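Local coordinates for protein MgGH51 (Meripilus giganteus, PDB 6ZPV) that probably removes terminal alpha-L-arabinofuranosyl residues by hydrolysis from arabinose-containing polysaccharides, as a fungal alpha-L-arabinofuranosidase of glycoside hydrolase family 51, at residues H11-P14 against S15-G19; A381-A385 against W386-L390. One frame throughout, in Å; residues are numbered along the deposited sequence.

Contact 1: residues H11-P14 against S15-G19; sequences HTVP and STLYG. With SO4 (sulfate ion), chain R.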
loop_
_atom_site.group_PDB
_atom_site.type_symbol
_atom_site.label_atom_id
_atom_site.label_comp_id
_atom_site.label_asym_id
_atom_site.label_seq_id
_atom_site.Cartn_x
_atom_site.Cartn_y
_atom_site.Cartn_z
ATOM N N HIS A 11 15.279 25.743 -10.757
ATOM C CA HIS A 11 13.946 25.245 -11.097
ATOM C C HIS A 11 13.145 25.004 -9.832
ATOM O O HIS A 11 13.720 24.953 -8.727
ATOM C CB HIS A 11 13.999 23.982 -11.997
ATOM C CG HIS A 11 14.509 22.783 -11.324
ATOM N ND1 HIS A 11 15.830 22.360 -11.361
ATOM C CD2 HIS A 11 13.845 21.888 -10.579
ATOM C CE1 HIS A 11 15.892 21.194 -10.649
ATOM N NE2 HIS A 11 14.687 20.914 -10.186
ATOM N N THR A 12 11.867 24.850 -10.006
ATOM C CA THR A 12 10.931 24.495 -8.931
ATOM C C THR A 12 10.922 23.008 -8.730
ATOM O O THR A 12 10.867 22.217 -9.703
ATOM C CB THR A 12 9.530 25.031 -9.282
ATOM O OG1 THR A 12 9.501 26.464 -9.283
ATOM C CG2 THR A 12 8.462 24.543 -8.329
ATOM N N VAL A 13 10.935 22.586 -7.479
ATOM C CA VAL A 13 10.830 21.160 -7.115
ATOM C C VAL A 13 9.343 20.853 -7.070
ATOM O O VAL A 13 8.609 21.495 -6.338
ATOM C CB VAL A 13 11.470 20.882 -5.760
ATOM C CG1 VAL A 13 11.378 19.401 -5.451
ATOM C CG2 VAL A 13 12.910 21.329 -5.709
ATOM N N PRO A 14 8.853 19.899 -7.883
ATOM C CA PRO A 14 7.422 19.589 -7.916
ATOM C C PRO A 14 6.887 19.204 -6.538
ATOM O O PRO A 14 7.581 18.497 -5.785
ATOM C CB PRO A 14 7.369 18.385 -8.872
ATOM C CG PRO A 14 8.528 18.475 -9.734
ATOM C CD PRO A 14 9.601 19.031 -8.798
ATOM N N SER A 15 5.626 19.527 -6.280
ATOM C CA SER A 15 4.974 19.089 -5.028
ATOM C C SER A 15 4.874 17.571 -4.974
ATOM O O SER A 15 4.821 17.052 -3.836
ATOM C CB SER A 15 3.593 19.728 -4.911
ATOM O OG SER A 15 2.644 19.151 -5.779
ATOM N N THR A 16 4.874 16.905 -6.094
ATOM C CA THR A 16 4.670 15.467 -6.220
ATOM C C THR A 16 5.937 14.629 -6.143
ATOM O O THR A 16 5.843 13.424 -6.325
ATOM C CB THR A 16 3.928 15.216 -7.545
ATOM O OG1 THR A 16 4.631 15.884 -8.601
ATOM C CG2 THR A 16 2.491 15.671 -7.495
ATOM N N LEU A 17 7.096 15.235 -5.848
ATOM C CA LEU A 17 8.338 14.459 -6.060
ATOM C C LEU A 17 8.340 13.157 -5.287
ATOM O O LEU A 17 8.808 12.140 -5.848
ATOM C CB LEU A 17 9.552 15.297 -5.708
ATOM C CG LEU A 17 10.897 14.648 -5.987
ATOM C CD1 LEU A 17 11.047 14.169 -7.408
ATOM C CD2 LEU A 17 12.018 15.620 -5.650
ATOM N N TYR A 18 7.938 13.119 -4.030
ATOM C CA TYR A 18 8.028 11.914 -3.203
ATOM C C TYR A 18 6.655 11.362 -2.869
ATOM O O TYR A 18 5.812 12.136 -2.345
ATOM C CB TYR A 18 8.840 12.146 -1.924
ATOM C CG TYR A 18 10.230 12.676 -2.197
ATOM C CD1 TYR A 18 11.212 11.845 -2.717
ATOM C CD2 TYR A 18 10.550 13.994 -1.986
ATOM C CE1 TYR A 18 12.490 12.339 -3.014
ATOM C CE2 TYR A 18 11.817 14.489 -2.273
ATOM C CZ TYR A 18 12.783 13.675 -2.800
ATOM O OH TYR A 18 14.055 14.124 -3.078
ATOM N N GLY A 19 6.421 10.085 -3.062
ATOM C CA GLY A 19 5.116 9.484 -2.724
ATOM C C GLY A 19 5.211 8.005 -2.566
ATOM O O GLY A 19 6.320 7.457 -2.448
HETATM S S SO4 R . 3.111 20.471 -8.920
HETATM O O1 SO4 R . 2.885 19.163 -8.273
HETATM O O2 SO4 R . 1.925 21.228 -9.182
HETATM O O3 SO4 R . 3.785 20.187 -10.244
HETATM O O4 SO4 R . 4.102 21.149 -8.097
#
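One face of the Tyr-18 ring is covered by Leu-17, whose CG stands 3.7 Å above the plane and over the ring centre, while CD2 of the same leucine meets Val-13 CG1 at 3.8 Å. The ring further packs on Phe-515 and Ala-516 of helix 507-517, and its hydroxyl bonds to Glu-468. The leucine reaches Val-13 with CG opposite its own N (chi1 -175°); CG1 of Val-13, likewise anti to its backbone N, meets CD2 across the two ends of a type I beta turn that runs from Pro-14 to Leu-17, Val-13 lying just ahead of Pro-14. The turn is fastened by Leu-17 N to Pro-14 O, 3.3 Å, with the donor 62° out of the carbonyl plane. The same carbonyl oxygen accepts a bond from Lys-519 NZ. Beside it Pro-14 CB lies 3.7 Å from Thr-16 OG1, a hydroxyl that bonds to Phe-475 O. A sulfate, probably from the crystallisation liquor, sits against Ser-15. The N-H points almost straight at O4 (Ser-15 N to sulfate O4 2.9 Å, 177°), while Ser-15 OG gives a short bond of 2.5 Å to sulfate O1. Arg-344 NH1 grips the ion as well. Backbone amide, hydroxyl and guanidinium thus converge on one anion, implying that this exposed side of the turn is probably electropositive enough to hold a small oxyanion.

Contact 2: residues A381-A385 against W386-L390; sequences ATTNA and WNPVL. With NAG (2-acetamido-2-deoxy-beta-D-glucopyranose), chain B; NAG (2-acetamido-2-deoxy-beta-D-glucopyranose), chain C; BMA (beta-D-mannopyranose), chain D; MAN (alpha-D-mannopyranose), chain E.
A type II beta turn from Asn-384 to Asn-387, closed by Asn-387 N to Asn-384 O (3.3 Å), makes this a local contact in the loop that leaves strand 378-381 of the parallel (beta/alpha)8 barrel. Trp-386 takes the third position with a positive phi of 73°, and its indole lies flat against the first N-acetylglucosamine of a glycan, whose C3 stands 3.6 Å above the indole plane, over its centre, in a CH-pi stack. Ala-385 CB packs against Trp-386 CD1, and NE1 is bonded to Tyr-425 OH. With the indole of Trp-386 cut back to an alanine, the first N-acetylglucosamine would probably lose the surface it stacks on, and the Tyr-425 hydroxyl its NE1 partner. One water accepts a hydrogen bond from Thr-383 OG1 and donates to Asn-384 O and Pro-388 O, joining Thr-383 and Asn-384 to Pro-388, whose preceding peptide is cis. Leu-390 CD1 touches both Thr-383 OG1 (3.5 Å) and Ala-381 CB (3.8 Å). With CG turned away from its carbonyl carbon (chi1 -69°), Asn-387 extends its amide to the next sugar, where Asn-387 ND2 donates to O3 of the second N-acetylglucosamine at 3.2 Å and 169°.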
loop_
_atom_site.group_PDB
_atom_site.type_symbol
_atom_site.label_atom_id
_atom_site.label_comp_id
_atom_site.label_asym_id
_atom_site.label_seq_id
_atom_site.Cartn_x
_atom_site.Cartn_y
_atom_site.Cartn_z
ATOM N N ALA A 381 2.497 6.664 -19.713
ATOM C CA ALA A 381 2.797 5.454 -20.473
ATOM C C ALA A 381 3.717 4.528 -19.655
ATOM O O ALA A 381 4.560 5.010 -18.874
ATOM C CB ALA A 381 3.406 5.834 -21.794
ATOM N N THR A 382 3.615 3.222 -19.945
ATOM C CA THR A 382 4.318 2.241 -19.139
ATOM C C THR A 382 5.306 1.387 -19.917
ATOM O O THR A 382 6.002 0.544 -19.318
ATOM C CB THR A 382 3.300 1.303 -18.460
ATOM O OG1 THR A 382 2.776 0.483 -19.499
ATOM C CG2 THR A 382 2.240 2.039 -17.684
ATOM N N THR A 383 5.384 1.539 -21.244
ATOM C CA THR A 383 6.448 0.933 -22.008
ATOM C C THR A 383 7.798 1.622 -21.664
ATOM O O THR A 383 7.813 2.693 -21.040
ATOM C CB THR A 383 6.135 1.012 -23.509
ATOM O OG1 THR A 383 5.472 2.252 -23.810
ATOM C CG2 THR A 383 5.281 -0.160 -23.948
ATOM N N ASN A 384 8.880 1.012 -22.142
ATOM C CA ASN A 384 10.191 1.674 -22.007
ATOM C C ASN A 384 10.139 2.985 -22.789
ATOM O O ASN A 384 9.500 3.067 -23.898
ATOM C CB ASN A 384 11.297 0.777 -22.573
ATOM C CG ASN A 384 11.453 -0.500 -21.795
ATOM O OD1 ASN A 384 11.270 -0.530 -20.578
ATOM N ND2 ASN A 384 11.839 -1.560 -22.495
ATOM N N ALA A 385 10.793 3.993 -22.290
ATOM C CA ALA A 385 10.638 5.320 -22.888
ATOM C C ALA A 385 11.032 5.298 -24.349
ATOM O O ALA A 385 12.146 4.902 -24.685
ATOM C CB ALA A 385 11.451 6.305 -22.088
ATOM N N TRP A 386 10.109 5.725 -25.196
ATOM C CA TRP A 386 10.329 6.033 -26.623
ATOM C C TRP A 386 10.515 4.824 -27.525
ATOM O O TRP A 386 10.714 5.021 -28.735
ATOM C CB TRP A 386 11.509 7.024 -26.807
ATOM C CG TRP A 386 11.326 8.203 -25.914
ATOM C CD1 TRP A 386 12.111 8.536 -24.861
ATOM C CD2 TRP A 386 10.275 9.151 -25.927
ATOM N NE1 TRP A 386 11.597 9.609 -24.162
ATOM C CE2 TRP A 386 10.485 10.019 -24.832
ATOM C CE3 TRP A 386 9.167 9.358 -26.740
ATOM C CZ2 TRP A 386 9.613 11.052 -24.542
ATOM C CZ3 TRP A 386 8.307 10.394 -26.463
ATOM C CH2 TRP A 386 8.532 11.227 -25.365
ATOM N N ASN A 387 10.417 3.623 -27.006
ATOM C CA ASN A 387 10.591 2.396 -27.811
ATOM C C ASN A 387 9.639 1.350 -27.265
ATOM O O ASN A 387 9.914 0.735 -26.235
ATOM C CB ASN A 387 12.015 1.888 -27.794
ATOM C CG ASN A 387 12.988 2.759 -28.532
ATOM O OD1 ASN A 387 12.958 2.751 -29.776
ATOM N ND2 ASN A 387 13.791 3.540 -27.819
ATOM N N PRO A 388 8.435 1.161 -27.867
ATOM C CA PRO A 388 8.063 1.654 -29.179
ATOM C C PRO A 388 7.594 3.087 -29.129
ATOM O O PRO A 388 7.225 3.630 -28.094
ATOM C CB PRO A 388 6.866 0.746 -29.520
ATOM C CG PRO A 388 6.255 0.404 -28.181
ATOM C CD PRO A 388 7.446 0.263 -27.251
ATOM N N VAL A 389 7.514 3.675 -30.301
ATOM C CA VAL A 389 7.047 5.052 -30.455
ATOM C C VAL A 389 5.516 5.101 -30.377
ATOM O O VAL A 389 4.840 4.390 -31.087
ATOM C CB VAL A 389 7.504 5.595 -31.786
ATOM C CG1 VAL A 389 7.009 7.028 -31.924
ATOM C CG2 VAL A 389 9.021 5.450 -31.943
ATOM N N LEU A 390 4.989 5.863 -29.426
ATOM C CA LEU A 390 3.562 5.948 -29.144
ATOM C C LEU A 390 2.886 7.174 -29.730
ATOM O O LEU A 390 3.517 8.223 -29.828
ATOM C CB LEU A 390 3.305 5.883 -27.651
ATOM C CG LEU A 390 3.888 4.673 -26.930
ATOM C CD1 LEU A 390 3.649 4.803 -25.415
ATOM C CD2 LEU A 390 3.301 3.373 -27.440
HETATM C C1 NAG B . 12.764 13.693 -26.070
HETATM C C2 NAG B . 11.935 13.147 -27.259
HETATM C C3 NAG B . 12.183 11.691 -27.599
HETATM C C4 NAG B . 13.603 11.255 -27.616
HETATM C C5 NAG B . 14.259 11.826 -26.363
HETATM C C6 NAG B . 15.782 11.582 -26.367
HETATM C C7 NAG B . 9.948 14.557 -27.456
HETATM C C8 NAG B . 8.515 14.830 -26.984
HETATM N N2 NAG B . 10.524 13.440 -27.081
HETATM O O3 NAG B . 11.504 11.318 -28.823
HETATM O O4 NAG B . 13.819 9.843 -27.551
HETATM O O5 NAG B . 14.135 13.222 -26.260
HETATM O O6 NAG B . 16.361 12.068 -27.581
HETATM O O7 NAG B . 10.511 15.331 -28.236
HETATM C C1 NAG C . 14.075 9.168 -28.756
HETATM C C2 NAG C . 14.746 7.839 -28.444
HETATM C C3 NAG C . 14.982 7.068 -29.694
HETATM C C4 NAG C . 13.612 6.923 -30.366
HETATM C C5 NAG C . 12.860 8.259 -30.494
HETATM C C6 NAG C . 11.412 8.123 -31.038
HETATM C C7 NAG C . 16.209 7.683 -26.489
HETATM C C8 NAG C . 17.600 8.017 -25.942
HETATM N N2 NAG C . 16.001 8.078 -27.717
HETATM O O3 NAG C . 15.447 5.759 -29.332
HETATM O O4 NAG C . 13.750 6.478 -31.731
HETATM O O5 NAG C . 12.756 8.909 -29.249
HETATM O O6 NAG C . 10.606 9.329 -31.104
HETATM O O7 NAG C . 15.382 7.158 -25.769
HETATM C C1 BMA D . 13.669 5.101 -32.001
HETATM C C2 BMA D . 13.175 4.973 -33.460
HETATM C C3 BMA D . 13.203 3.512 -33.881
HETATM C C4 BMA D . 14.590 2.895 -33.680
HETATM C C5 BMA D . 15.078 3.160 -32.272
HETATM C C6 BMA D . 16.554 2.733 -32.125
HETATM O O2 BMA D . 13.960 5.765 -34.382
HETATM O O3 BMA D . 12.849 3.397 -35.272
HETATM O O4 BMA D . 14.620 1.509 -33.971
HETATM O O5 BMA D . 15.027 4.559 -31.971
HETATM O O6 BMA D . 16.830 2.690 -30.704
HETATM C C1 MAN E . 11.523 2.929 -35.473
HETATM C C2 MAN E . 11.405 2.473 -36.916
HETATM C C3 MAN E . 11.485 3.650 -37.934
HETATM C C4 MAN E . 10.493 4.711 -37.546
HETATM C C5 MAN E . 10.691 5.160 -36.085
HETATM C C6 MAN E . 9.668 6.266 -35.678
HETATM O O2 MAN E . 10.138 1.780 -37.096
HETATM O O3 MAN E . 11.138 3.175 -39.215
HETATM O O4 MAN E . 10.608 5.822 -38.441
HETATM O O5 MAN E . 10.615 3.998 -35.243
HETATM O O6 MAN E . 8.350 5.651 -35.614
HETATM O O HOH W 1 7.216 3.644 -25.392
HETATM O O HOH W 2 8.791 -0.988 -24.275
HETATM O O HOH W 3 12.255 -1.035 -25.480
#

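Contact 1 comes first along the chain and contact 2 more than 360 residues later; their centres are 23 Å apart and their nearest atoms about 15 Å, so they do not touch. Both border the eight-stranded parallel barrel sheet: residues 11-19 lead into its first strand, 20-21, whereas residues 381-390 leave its fifth, 378-381, on the way to strand 396-403. Contact 1 also begins on strand 11-12, at one margin of the seven-stranded antiparallel sheet, and so joins that sheet to the barrel. Contact 2 belongs to the barrel alone and carries a glycan on its surface. One is therefore a link between domains, the other a sugar-covered loop.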